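Local coordinates for protein phosphoacetylglucosamine mutase (Aspergillus lentulus, PDB 5O9X) that probably interconverts the 6-phosphate and 1-phosphate of N-acetylglucosamine, as a phosphoacetylglucosamine mutase, and is seen here with glucose 1,6-bisphosphate bound, at residues 79-84 with 169-174; 201-206 with 435-440. The protein carries 1 engineered substitution. All blocks are in the same frame, centred on the assembly; numbering follows the deposited sequence.

Contact 1: 79-84 with 169-174; sequences KLVDPM and YVVRCK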
ATOM      1  N   LYS A  79      -0.024  -2.668 -11.863  1.00 46.22           N
ATOM      2  CA  LYS A  79      -0.978  -3.243 -10.879  1.00 51.45           C
ATOM      3  C   LYS A  79      -2.448  -3.352 -11.324  1.00 50.94           C
ATOM      4  O   LYS A  79      -3.045  -2.326 -11.731  1.00 39.07           O
ATOM      5  CB  LYS A  79      -1.000  -2.321  -9.686  1.00 44.78           C
ATOM      6  CG  LYS A  79      -1.303  -3.146  -8.467  1.00 59.01           C
ATOM      7  CD  LYS A  79      -1.207  -2.349  -7.203  1.00 55.88           C
ATOM      8  CE  LYS A  79      -2.472  -1.559  -7.000  1.00 43.40           C
ATOM      9  NZ  LYS A  79      -2.354  -0.944  -5.657  1.00 37.98           N
ATOM     10  N   LEU A  80      -3.050  -4.544 -11.217  1.00 43.63           N
ATOM     11  CA  LEU A  80      -4.499  -4.668 -11.490  1.00 34.36           C
ATOM     12  C   LEU A  80      -5.437  -4.395 -10.267  1.00 27.14           C
ATOM     13  O   LEU A  80      -5.136  -4.762  -9.127  1.00 27.16           O
ATOM     14  CB  LEU A  80      -4.811  -5.969 -12.183  1.00 43.64           C
ATOM     15  CG  LEU A  80      -4.157  -5.916 -13.563  1.00 51.67           C
ATOM     16  CD1 LEU A  80      -3.058  -6.982 -13.661  1.00 54.17           C
ATOM     17  CD2 LEU A  80      -5.259  -6.106 -14.587  1.00 45.66           C
ATOM     18  N   VAL A  81      -6.567  -3.765 -10.539  1.00 22.08           N
ATOM     19  CA  VAL A  81      -7.542  -3.354  -9.515  1.00 23.19           C
ATOM     20  C   VAL A  81      -8.905  -3.983  -9.865  1.00 22.54           C
ATOM     21  O   VAL A  81      -9.450  -3.709 -10.907  1.00 21.12           O
ATOM     22  CB  VAL A  81      -7.707  -1.803  -9.394  1.00 23.11           C
ATOM     23  CG1 VAL A  81      -8.648  -1.455  -8.199  1.00 22.94           C
ATOM     24  CG2 VAL A  81      -6.339  -1.151  -9.184  1.00 21.71           C
ATOM     25  N   ASP A  82      -9.447  -4.771  -8.941  1.00 24.65           N
ATOM     26  CA  ASP A  82     -10.749  -5.465  -9.133  1.00 23.41           C
ATOM     27  C   ASP A  82     -11.886  -4.475  -8.795  1.00 22.86           C
ATOM     28  O   ASP A  82     -11.640  -3.371  -8.223  1.00 22.23           O
ATOM     29  CB  ASP A  82     -10.814  -6.728  -8.268  1.00 25.63           C
ATOM     30  CG  ASP A  82     -10.537  -8.029  -9.042  1.00 28.95           C
ATOM     31  OD1 ASP A  82     -10.568  -8.053 -10.262  1.00 27.34           O
ATOM     32  OD2 ASP A  82     -10.309  -9.094  -8.411  1.00 31.42           O
ATOM     33  N   PRO A  83     -13.151  -4.880  -9.058  1.00 23.81           N
ATOM     34  CA  PRO A  83     -14.187  -3.855  -9.108  1.00 24.30           C
ATOM     35  C   PRO A  83     -14.437  -3.052  -7.844  1.00 23.86           C
ATOM     36  O   PRO A  83     -14.918  -1.935  -7.976  1.00 23.55           O
ATOM     37  CB  PRO A  83     -15.465  -4.685  -9.457  1.00 24.57           C
ATOM     38  CG  PRO A  83     -14.863  -5.724 -10.406  1.00 24.02           C
ATOM     39  CD  PRO A  83     -13.689  -6.185  -9.555  1.00 22.60           C
ATOM     40  N   MET A  84     -14.160  -3.608  -6.657  1.00 23.32           N
ATOM     41  CA  MET A  84     -14.492  -2.887  -5.415  1.00 27.22           C
ATOM     42  C   MET A  84     -13.250  -2.202  -4.832  1.00 26.11           C
ATOM     43  O   MET A  84     -13.245  -1.732  -3.695  1.00 27.72           O
ATOM     44  CB  MET A  84     -15.260  -3.802  -4.401  1.00 32.17           C
ATOM     45  CG  MET A  84     -16.707  -4.135  -4.879  1.00 32.06           C
ATOM     46  SD  MET A  84     -17.696  -2.607  -5.147  1.00 35.59           S
ATOM     47  CE  MET A  84     -17.990  -2.080  -3.450  1.00 48.18           C
ATOM     48  N   TYR A 169      -9.986   4.325  -5.879  1.00 19.25           N
ATOM     49  CA  TYR A 169     -11.210   5.117  -5.589  1.00 20.86           C
ATOM     50  C   TYR A 169     -12.107   5.245  -6.829  1.00 21.84           C
ATOM     51  O   TYR A 169     -13.316   5.001  -6.732  1.00 21.86           O
ATOM     52  CB  TYR A 169     -10.848   6.536  -5.000  1.00 21.40           C
ATOM     53  CG  TYR A 169     -11.967   7.501  -5.060  1.00 22.08           C
ATOM     54  CD1 TYR A 169     -12.877   7.631  -3.929  1.00 24.68           C
ATOM     55  CD2 TYR A 169     -12.208   8.269  -6.200  1.00 21.86           C
ATOM     56  CE1 TYR A 169     -13.932   8.542  -3.974  1.00 23.65           C
ATOM     57  CE2 TYR A 169     -13.289   9.152  -6.243  1.00 23.79           C
ATOM     58  CZ  TYR A 169     -14.147   9.275  -5.146  1.00 23.02           C
ATOM     59  OH  TYR A 169     -15.240  10.173  -5.206  1.00 22.71           O
ATOM     60  N   VAL A 170     -11.521   5.582  -7.986  1.00 20.36           N
ATOM     61  CA  VAL A 170     -12.260   5.760  -9.260  1.00 20.15           C
ATOM     62  C   VAL A 170     -12.944   4.438  -9.679  1.00 20.78           C
ATOM     63  O   VAL A 170     -14.107   4.460 -10.084  1.00 19.18           O
ATOM     64  CB  VAL A 170     -11.364   6.267 -10.418  1.00 22.02           C
ATOM     65  CG1 VAL A 170     -12.090   6.229 -11.770  1.00 20.85           C
ATOM     66  CG2 VAL A 170     -10.940   7.701 -10.143  1.00 18.86           C
ATOM     67  N   VAL A 171     -12.205   3.333  -9.623  1.00 21.31           N
ATOM     68  CA  VAL A 171     -12.738   1.985  -9.932  1.00 20.68           C
ATOM     69  C   VAL A 171     -14.003   1.676  -9.064  1.00 20.99           C
ATOM     70  O   VAL A 171     -15.053   1.369  -9.631  1.00 22.28           O
ATOM     71  CB  VAL A 171     -11.687   0.867  -9.740  1.00 19.04           C
ATOM     72  CG1 VAL A 171     -12.376  -0.514  -9.998  1.00 18.97           C
ATOM     73  CG2 VAL A 171     -10.510   1.094 -10.767  1.00 19.25           C
ATOM     74  N   ARG A 172     -13.861   1.740  -7.740  1.00 25.37           N
ATOM     75  CA  ARG A 172     -14.985   1.562  -6.792  1.00 27.23           C
ATOM     76  C   ARG A 172     -16.151   2.519  -7.130  1.00 30.85           C
ATOM     77  O   ARG A 172     -17.307   2.063  -7.296  1.00 32.45           O
ATOM     78  CB  ARG A 172     -14.545   1.660  -5.354  1.00 27.40           C
ATOM     79  CG  ARG A 172     -15.644   1.248  -4.418  1.00 31.74           C
ATOM     80  CD  ARG A 172     -15.128   1.262  -3.023  1.00 38.01           C
ATOM     81  NE  ARG A 172     -16.095   0.757  -2.048  1.00 40.13           N
ATOM     82  CZ  ARG A 172     -15.741   0.377  -0.816  1.00 51.81           C
ATOM     83  NH1 ARG A 172     -14.472   0.457  -0.436  1.00 56.11           N
ATOM     84  NH2 ARG A 172     -16.635  -0.096   0.040  1.00 54.67           N
ATOM     85  N   CYS A 173     -15.870   3.800  -7.314  1.00 26.39           N
ATOM     86  CA  CYS A 173     -16.946   4.732  -7.696  1.00 27.16           C
ATOM     87  C   CYS A 173     -17.693   4.323  -8.954  1.00 30.53           C
ATOM     88  O   CYS A 173     -18.947   4.319  -8.951  1.00 30.18           O
ATOM     89  CB  CYS A 173     -16.453   6.187  -7.890  1.00 26.15           C
ATOM     90  SG  CYS A 173     -16.001   6.885  -6.295  1.00 27.98           S
ATOM     91  N   LYS A 174     -16.976   4.009 -10.033  1.00 27.38           N
ATOM     92  CA  LYS A 174     -17.685   3.733 -11.288  1.00 30.38           C
ATOM     93  C   LYS A 174     -18.534   2.412 -11.149  1.00 30.19           C
ATOM     94  O   LYS A 174     -19.553   2.220 -11.832  1.00 31.64           O
ATOM     95  CB  LYS A 174     -16.716   3.606 -12.460  1.00 27.77           C
ATOM     96  CG  LYS A 174     -15.901   4.834 -12.790  1.00 28.53           C
ATOM     97  CD  LYS A 174     -15.105   4.593 -14.041  1.00 26.10           C
ATOM     98  CE  LYS A 174     -15.994   4.749 -15.273  1.00 31.27           C
ATOM     99  NZ  LYS A 174     -16.551   6.109 -15.443  1.00 32.01           N
TER
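The Arg172 guanidinium is the flat group at this contact, and it meets Met84: the methyl CE comes to 3.7 Å from NE of Arg172, obliquely to the guanidinium plane. Tyr183, outside the two segments, makes a cation-pi contact with the same arginine. Tyr169 is the other flat group; Cys173 SG, from the same helix, sits over one face of its ring, toward the rim, and Tyr191 packs against the ring edge-to-face.

The arginine reaches Met84 because its chain runs extended from CG to NE, with CG anti to the backbone N (chi1 -170°). It passes alongside the Met84 backbone, where the carbonyl O sits 3.6 Å from Arg172 CD. Met84 starts out pointing away from the helix, but the bends at chi2 and chi3 bring its methyl CE back to the arginine chain.

Deeper in, Val171 takes the middle of the contact. Its CG1 lies against the carbonyl oxygens of two successive residues, 3.4 Å from Asp82 O and 3.5 Å from Pro83 O, while CG2 lies 4.1 Å from Val81 CG1. Asp82 CB points away from the helix; its carboxylate makes a salt bridge to Arg53 and accepts a hydrogen bond from Glu89 N.

Beyond strand 75-81, in the mixed sheet of the first alpha/beta/alpha domain, the chain runs on as a loop past helix 164-176. The contact rests on methyl groups, an aliphatic arginine stem and backbone carbonyls, so it is held by van der Waals packing, with the charged groups taking partners outside the two segments.

Contact 2: 201-206 with 435-440; sequences RVMRGV and VEAILA
Val202, in the last turn of helix 188-202, makes the first touch: its CG2 comes to 3.7 Å from Ala437 CB. Its carbonyl O accepts a hydrogen bond from His441 NE2, one polar tie to helix 428-442 just beyond the segment. Met203 follows and touches both Ala437 and Ala440. With its chain bent at chi2 (-66°) and chi3 (-70°), it lays SD against the Ala437 backbone, 3.6 Å from CA, and carries CE on to Ala440 CB at 3.7 Å, so one side chain spans nearly a turn of the helix.

The chain then reverses in a type II beta turn from Met203 to Val206, closed by Val206 N bonding to Met203 O at 3.1 Å. Gly205 takes a positive phi (95°) in the turn. The turn delivers Val206 back to the helix, and its CG2 rests 3.9 Å from Ala440 CB.

On the helix side, Ala437 and Ala440, three residues apart, present small methyls to larger side chains, letting the domain II turn come close to the domain III helix. The side chains meet through apolar groups alone, so the contact depends on fit of shape, with the Val202 O to His441 hydrogen bond as a polar link beside it.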
ATOM      1  N   ARG A 201     -16.224  16.444   9.127  1.00 21.55           N
ATOM      2  CA  ARG A 201     -17.059  15.798  10.124  1.00 23.47           C
ATOM      3  C   ARG A 201     -16.215  15.194  11.259  1.00 23.42           C
ATOM      4  O   ARG A 201     -16.530  15.375  12.424  1.00 22.88           O
ATOM      5  CB  ARG A 201     -17.882  14.641   9.531  1.00 25.28           C
ATOM      6  CG  ARG A 201     -19.156  15.112   8.792  1.00 31.21           C
ATOM      7  CD  ARG A 201     -19.640  14.006   7.853  1.00 29.82           C
ATOM      8  NE  ARG A 201     -20.206  12.876   8.615  1.00 31.57           N
ATOM      9  CZ  ARG A 201     -20.224  11.611   8.169  1.00 39.49           C
ATOM     10  NH1 ARG A 201     -19.632  11.306   6.997  1.00 36.47           N
ATOM     11  NH2 ARG A 201     -20.814  10.629   8.883  1.00 32.95           N
ATOM     12  N   VAL A 202     -15.174  14.435  10.920  1.00 21.30           N
ATOM     13  CA  VAL A 202     -14.325  13.867  11.977  1.00 21.60           C
ATOM     14  C   VAL A 202     -13.731  14.980  12.843  1.00 20.55           C
ATOM     15  O   VAL A 202     -13.556  14.739  14.024  1.00 25.33           O
ATOM     16  CB  VAL A 202     -13.205  12.893  11.519  1.00 23.58           C
ATOM     17  CG1 VAL A 202     -13.682  11.807  10.572  1.00 28.84           C
ATOM     18  CG2 VAL A 202     -12.039  13.588  10.912  1.00 23.72           C
ATOM     19  N   MET A 203     -13.459  16.171  12.307  1.00 18.45           N
ATOM     20  CA  MET A 203     -12.783  17.194  13.066  1.00 18.92           C
ATOM     21  C   MET A 203     -13.743  18.024  13.957  1.00 24.46           C
ATOM     22  O   MET A 203     -13.293  18.948  14.603  1.00 21.63           O
ATOM     23  CB  MET A 203     -11.947  18.152  12.205  1.00 20.89           C
ATOM     24  CG  MET A 203     -10.685  17.455  11.567  1.00 19.55           C
ATOM     25  SD  MET A 203      -9.558  16.979  12.930  1.00 19.04           S
ATOM     26  CE  MET A 203      -8.915  18.553  13.536  1.00 17.04           C
ATOM     27  N   ARG A 204     -15.046  17.767  13.901  1.00 23.83           N
ATOM     28  CA  ARG A 204     -16.024  18.677  14.593  1.00 29.75           C
ATOM     29  C   ARG A 204     -15.590  18.812  16.076  1.00 28.11           C
ATOM     30  O   ARG A 204     -15.404  17.799  16.790  1.00 24.84           O
ATOM     31  CB  ARG A 204     -17.470  18.179  14.483  1.00 31.70           C
ATOM     32  CG  ARG A 204     -18.467  19.048  15.287  1.00 43.03           C
ATOM     33  CD  ARG A 204     -19.776  18.313  15.642  1.00 50.65           C
ATOM     34  NE  ARG A 204     -20.352  17.672  14.452  1.00 56.71           N
ATOM     35  CZ  ARG A 204     -21.088  18.294  13.529  1.00 66.92           C
ATOM     36  NH1 ARG A 204     -21.375  19.597  13.645  1.00 63.48           N
ATOM     37  NH2 ARG A 204     -21.527  17.602  12.480  1.00 67.17           N
ATOM     38  N   GLY A 205     -15.289  20.052  16.452  1.00 28.59           N
ATOM     39  CA  GLY A 205     -15.102  20.372  17.849  1.00 31.41           C
ATOM     40  C   GLY A 205     -13.671  20.327  18.326  1.00 30.87           C
ATOM     41  O   GLY A 205     -13.434  20.617  19.491  1.00 23.23           O
ATOM     42  N   VAL A 206     -12.702  19.971  17.460  1.00 22.01           N
ATOM     43  CA  VAL A 206     -11.281  19.952  17.913  1.00 23.67           C
ATOM     44  C   VAL A 206     -10.438  20.675  16.874  1.00 24.45           C
ATOM     45  O   VAL A 206     -10.908  20.951  15.786  1.00 24.33           O
ATOM     46  CB  VAL A 206     -10.782  18.451  18.103  1.00 21.54           C
ATOM     47  CG1 VAL A 206     -11.702  17.670  19.075  1.00 21.62           C
ATOM     48  CG2 VAL A 206     -10.775  17.697  16.772  1.00 20.57           C
ATOM     49  N   VAL A 435      -4.523  10.350  11.040  1.00 15.78           N
ATOM     50  CA  VAL A 435      -3.547  10.608  12.115  1.00 16.13           C
ATOM     51  C   VAL A 435      -3.694  12.039  12.677  1.00 16.64           C
ATOM     52  O   VAL A 435      -3.764  12.252  13.915  1.00 14.32           O
ATOM     53  CB  VAL A 435      -2.111  10.429  11.603  1.00 16.20           C
ATOM     54  CG1 VAL A 435      -1.117  10.965  12.615  1.00 17.48           C
ATOM     55  CG2 VAL A 435      -1.839   8.926  11.348  1.00 16.00           C
ATOM     56  N   GLU A 436      -3.841  12.982  11.772  1.00 15.42           N
ATOM     57  CA  GLU A 436      -4.068  14.383  12.212  1.00 16.32           C
ATOM     58  C   GLU A 436      -5.317  14.538  13.114  1.00 15.66           C
ATOM     59  O   GLU A 436      -5.242  15.238  14.153  1.00 16.73           O
ATOM     60  CB  GLU A 436      -4.139  15.350  11.009  1.00 16.90           C
ATOM     61  CG  GLU A 436      -2.730  15.538  10.300  1.00 17.90           C
ATOM     62  CD  GLU A 436      -1.636  16.019  11.270  1.00 20.16           C
ATOM     63  OE1 GLU A 436      -1.873  17.003  12.032  1.00 20.83           O
ATOM     64  OE2 GLU A 436      -0.539  15.405  11.312  1.00 20.05           O
ATOM     65  N   ALA A 437      -6.439  13.916  12.686  1.00 16.11           N
ATOM     66  CA  ALA A 437      -7.664  13.930  13.444  1.00 16.48           C
ATOM     67  C   ALA A 437      -7.460  13.243  14.792  1.00 16.69           C
ATOM     68  O   ALA A 437      -7.920  13.757  15.833  1.00 16.43           O
ATOM     69  CB  ALA A 437      -8.792  13.217  12.658  1.00 15.77           C
ATOM     70  N   ILE A 438      -6.775  12.089  14.805  1.00 16.38           N
ATOM     71  CA  ILE A 438      -6.572  11.407  16.063  1.00 15.57           C
ATOM     72  C   ILE A 438      -5.783  12.211  17.064  1.00 15.81           C
ATOM     73  O   ILE A 438      -6.158  12.302  18.271  1.00 16.42           O
ATOM     74  CB  ILE A 438      -5.963   9.986  15.895  1.00 14.93           C
ATOM     75  CG1 ILE A 438      -6.932   9.088  15.103  1.00 16.61           C
ATOM     76  CG2 ILE A 438      -5.744   9.383  17.337  1.00 14.51           C
ATOM     77  CD1 ILE A 438      -6.230   7.782  14.625  1.00 17.99           C
ATOM     78  N   LEU A 439      -4.630  12.713  16.654  1.00 14.59           N
ATOM     79  CA  LEU A 439      -3.810  13.553  17.571  1.00 14.90           C
ATOM     80  C   LEU A 439      -4.595  14.757  18.049  1.00 15.99           C
ATOM     81  O   LEU A 439      -4.420  15.175  19.221  1.00 16.89           O
ATOM     82  CB  LEU A 439      -2.555  14.078  16.876  1.00 15.05           C
ATOM     83  CG  LEU A 439      -1.639  12.883  16.496  1.00 18.67           C
ATOM     84  CD1 LEU A 439      -0.537  13.438  15.568  1.00 17.85           C
ATOM     85  CD2 LEU A 439      -1.044  12.088  17.692  1.00 17.06           C
ATOM     86  N   ALA A 440      -5.427  15.342  17.163  1.00 15.40           N
ATOM     87  CA  ALA A 440      -6.203  16.557  17.534  1.00 16.38           C
ATOM     88  C   ALA A 440      -7.233  16.146  18.643  1.00 17.85           C
ATOM     89  O   ALA A 440      -7.451  16.915  19.595  1.00 16.91           O
ATOM     90  CB  ALA A 440      -6.969  17.123  16.328  1.00 16.54           C
TER

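How the contacts relate
Both contacts are largely buried, yet they sit differently: the centre of contact 1 lies about 15 Å from the centre of the chain and that of contact 2 about 23 Å, where Arg201, Arg204 and Gly205 are exposed. Contact 1 sets a strand end and the loop after it against a helix inside the first domain; contact 2 joins segments of domains II and III. They share no element, but helix 164-176 of contact 1 and helix 188-202 of contact 2 are consecutive in the chain. Their centres are 28 Å apart. Each uses a bent methionine, set against an arginine in contact 1 and against alanines in contact 2; backbone carbonyls play a larger part in contact 1.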